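PDB 4QGR: DegT/DnrJ/EryC1/StrS aminotransferase, which probably transfers amino groups between substrates, using pyridoxal 5'-phosphate as its cofactor. Local coordinates for residues 124-129 with 338-343. Sequence-based numbering, arbitrary orientation.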
ATOM      1  N   GLU A 124     -31.341  -0.906  -8.350  1.00 15.93           N
ATOM      2  CA  GLU A 124     -32.535  -0.699  -7.547  1.00 18.00           C
ATOM      3  C   GLU A 124     -33.158  -2.029  -7.097  1.00 17.79           C
ATOM      4  O   GLU A 124     -33.535  -2.211  -5.923  1.00 17.43           O
ATOM      5  CB  GLU A 124     -33.540   0.193  -8.329  1.00 21.01           C
ATOM      6  CG  GLU A 124     -34.711   0.679  -7.475  1.00 25.64           C
ATOM      7  CD  GLU A 124     -35.434   1.870  -8.103  1.00 29.30           C
ATOM      8  OE1 GLU A 124     -35.946   1.748  -9.233  1.00 31.89           O
ATOM      9  OE2 GLU A 124     -35.478   2.944  -7.478  1.00 37.04           O
ATOM     10  N   ALA A 125     -33.286  -2.948  -8.035  1.00 17.63           N
ATOM     11  CA  ALA A 125     -33.829  -4.295  -7.740  1.00 17.73           C
ATOM     12  C   ALA A 125     -32.967  -5.087  -6.760  1.00 16.85           C
ATOM     13  O   ALA A 125     -33.513  -5.810  -5.909  1.00 17.18           O
ATOM     14  CB  ALA A 125     -34.002  -5.067  -9.003  1.00 18.60           C
ATOM     15  N   ALA A 126     -31.655  -4.931  -6.869  1.00 15.72           N
ATOM     16  CA  ALA A 126     -30.693  -5.616  -6.020  1.00 15.20           C
ATOM     17  C   ALA A 126     -30.818  -5.115  -4.584  1.00 15.07           C
ATOM     18  O   ALA A 126     -30.817  -5.909  -3.641  1.00 15.78           O
ATOM     19  CB  ALA A 126     -29.270  -5.400  -6.538  1.00 14.78           C
ATOM     20  N   ILE A 127     -30.968  -3.797  -4.419  1.00 15.04           N
ATOM     21  CA  ILE A 127     -31.113  -3.214  -3.093  1.00 15.11           C
ATOM     22  C   ILE A 127     -32.426  -3.704  -2.480  1.00 15.77           C
ATOM     23  O   ILE A 127     -32.454  -4.122  -1.316  1.00 16.47           O
ATOM     24  CB  ILE A 127     -31.103  -1.696  -3.139  1.00 15.05           C
ATOM     25  CG1 ILE A 127     -29.705  -1.202  -3.494  1.00 14.41           C
ATOM     26  CG2 ILE A 127     -31.599  -1.122  -1.817  1.00 15.39           C
ATOM     27  CD1 ILE A 127     -29.647   0.204  -3.991  1.00 14.49           C
ATOM     28  N   ALA A 128     -33.501  -3.689  -3.271  1.00 16.13           N
ATOM     29  CA  ALA A 128     -34.789  -4.172  -2.783  1.00 17.16           C
ATOM     30  C   ALA A 128     -34.739  -5.648  -2.361  1.00 17.69           C
ATOM     31  O   ALA A 128     -35.307  -6.016  -1.319  1.00 17.87           O
ATOM     32  CB  ALA A 128     -35.919  -3.932  -3.790  1.00 17.24           C
ATOM     33  N   ALA A 129     -34.092  -6.484  -3.149  1.00 17.95           N
ATOM     34  CA  ALA A 129     -33.961  -7.904  -2.797  1.00 18.59           C
ATOM     35  C   ALA A 129     -33.155  -8.106  -1.515  1.00 19.49           C
ATOM     36  O   ALA A 129     -33.502  -8.941  -0.666  1.00 19.96           O
ATOM     37  CB  ALA A 129     -33.345  -8.689  -3.937  1.00 18.02           C
ATOM     38  N   VAL A 338     -25.899 -12.105  -6.305  1.00 18.02           N
ATOM     39  CA  VAL A 338     -26.009 -11.336  -7.548  0.70 17.80           C
ATOM     40  C   VAL A 338     -27.417 -10.805  -7.678  1.00 17.03           C
ATOM     41  O   VAL A 338     -28.375 -11.391  -7.211  1.00 17.78           O
ATOM     42  CB  VAL A 338     -25.606 -12.127  -8.828  0.70 18.83           C
ATOM     43  CG1 VAL A 338     -24.247 -12.811  -8.642  0.70 19.25           C
ATOM     44  CG2 VAL A 338     -26.645 -13.152  -9.213  0.70 19.91           C
ATOM     45  N   ALA A 339     -27.529  -9.658  -8.301  1.00 15.95           N
ATOM     46  CA  ALA A 339     -28.790  -8.993  -8.466  1.00 15.98           C
ATOM     47  C   ALA A 339     -29.843  -9.910  -9.117  1.00 16.01           C
ATOM     48  O   ALA A 339     -29.506 -10.814  -9.877  1.00 14.80           O
ATOM     49  CB  ALA A 339     -28.589  -7.731  -9.302  1.00 15.99           C
ATOM     50  N   PRO A 340     -31.124  -9.647  -8.851  1.00 16.23           N
ATOM     51  CA  PRO A 340     -32.175 -10.428  -9.468  1.00 17.17           C
ATOM     52  C   PRO A 340     -32.094 -10.370 -10.985  1.00 17.58           C
ATOM     53  O   PRO A 340     -31.985  -9.295 -11.556  1.00 17.09           O
ATOM     54  CB  PRO A 340     -33.453  -9.738  -8.993  1.00 17.54           C
ATOM     55  CG  PRO A 340     -33.062  -9.100  -7.706  1.00 17.54           C
ATOM     56  CD  PRO A 340     -31.673  -8.636  -7.923  1.00 16.52           C
ATOM     57  N   GLY A 341     -32.180 -11.527 -11.599  1.00 17.25           N
ATOM     58  CA  GLY A 341     -32.116 -11.629 -13.026  1.00 18.46           C
ATOM     59  C   GLY A 341     -30.767 -12.082 -13.549  1.00 18.33           C
ATOM     60  O   GLY A 341     -30.656 -12.430 -14.715  1.00 20.60           O
ATOM     61  N   GLY A 342     -29.747 -12.074 -12.695  1.00 17.20           N
ATOM     62  CA  GLY A 342     -28.430 -12.534 -13.084  1.00 16.72           C
ATOM     63  C   GLY A 342     -27.687 -11.458 -13.862  1.00 16.80           C
ATOM     64  O   GLY A 342     -28.144 -10.337 -13.939  1.00 16.01           O
ATOM     65  N   LEU A 343     -26.574 -11.838 -14.473  1.00 16.05           N
ATOM     66  CA  LEU A 343     -25.656 -10.872 -15.102  1.00 16.55           C
ATOM     67  C   LEU A 343     -25.334 -11.278 -16.537  1.00 16.31           C
ATOM     68  O   LEU A 343     -24.178 -11.550 -16.860  1.00 16.14           O
ATOM     69  CB  LEU A 343     -24.384 -10.802 -14.249  1.00 16.97           C
ATOM     70  CG  LEU A 343     -24.633 -10.660 -12.745  1.00 18.11           C
ATOM     71  CD1 LEU A 343     -23.363 -10.905 -11.918  1.00 19.17           C
ATOM     72  CD2 LEU A 343     -25.186  -9.286 -12.543  1.00 18.69           C
TER
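Ala126 on helix 120-133 and Ala339 at the start of a type II beta turn bring their backbones together at a CA to CA distance of 4.6 Å, a close approach that suits the small methyl side chains on both sides. The two methyls meet directly, Ala126 CB lying 3.7 Å from Ala339 CB, and both are buried. Pro340, the next residue of the turn, sets its ring against the helix surface. Its CD carbon rests over the backbone of Ala126, 3.7 Å from the CA atom, while its CG carbon reaches further along the helix, to 3.8 Å from Ala129 CB. The same CG is also 3.8 Å from Ala125 O, an oxygen that already accepts the helical bond from Ala129 N, at 2.9 Å. Ala125, Ala126 and Ala129 thus offer the ring a shallow surface built of methyls and backbone, and the side chains meet through carbon alone. The helix packs beside the large mixed sheet of the PLP-dependent aminotransferase fold, with Ala126 and Ile127 touching Phe86 of strand 83-88; the turn follows the short edge strand 337-338, and Ala339 pairs through its backbone with Phe108. The contact therefore joins a helix flanking the sheet to the loop that leads from its edge towards helix 344-348. Within the turn, Gly342 N donates to Ala339 O at 3.1 Å. Proline suits the second position, where its ring restricts phi to the required range (-58°), and glycine suits the third, since Gly341 has a phi of 101° and a CB there would collide with the carbonyl oxygen of Pro340. Gln122 NE2, one turn earlier on the helix, donates hydrogen bonds to Pro340 O and Gly342 O.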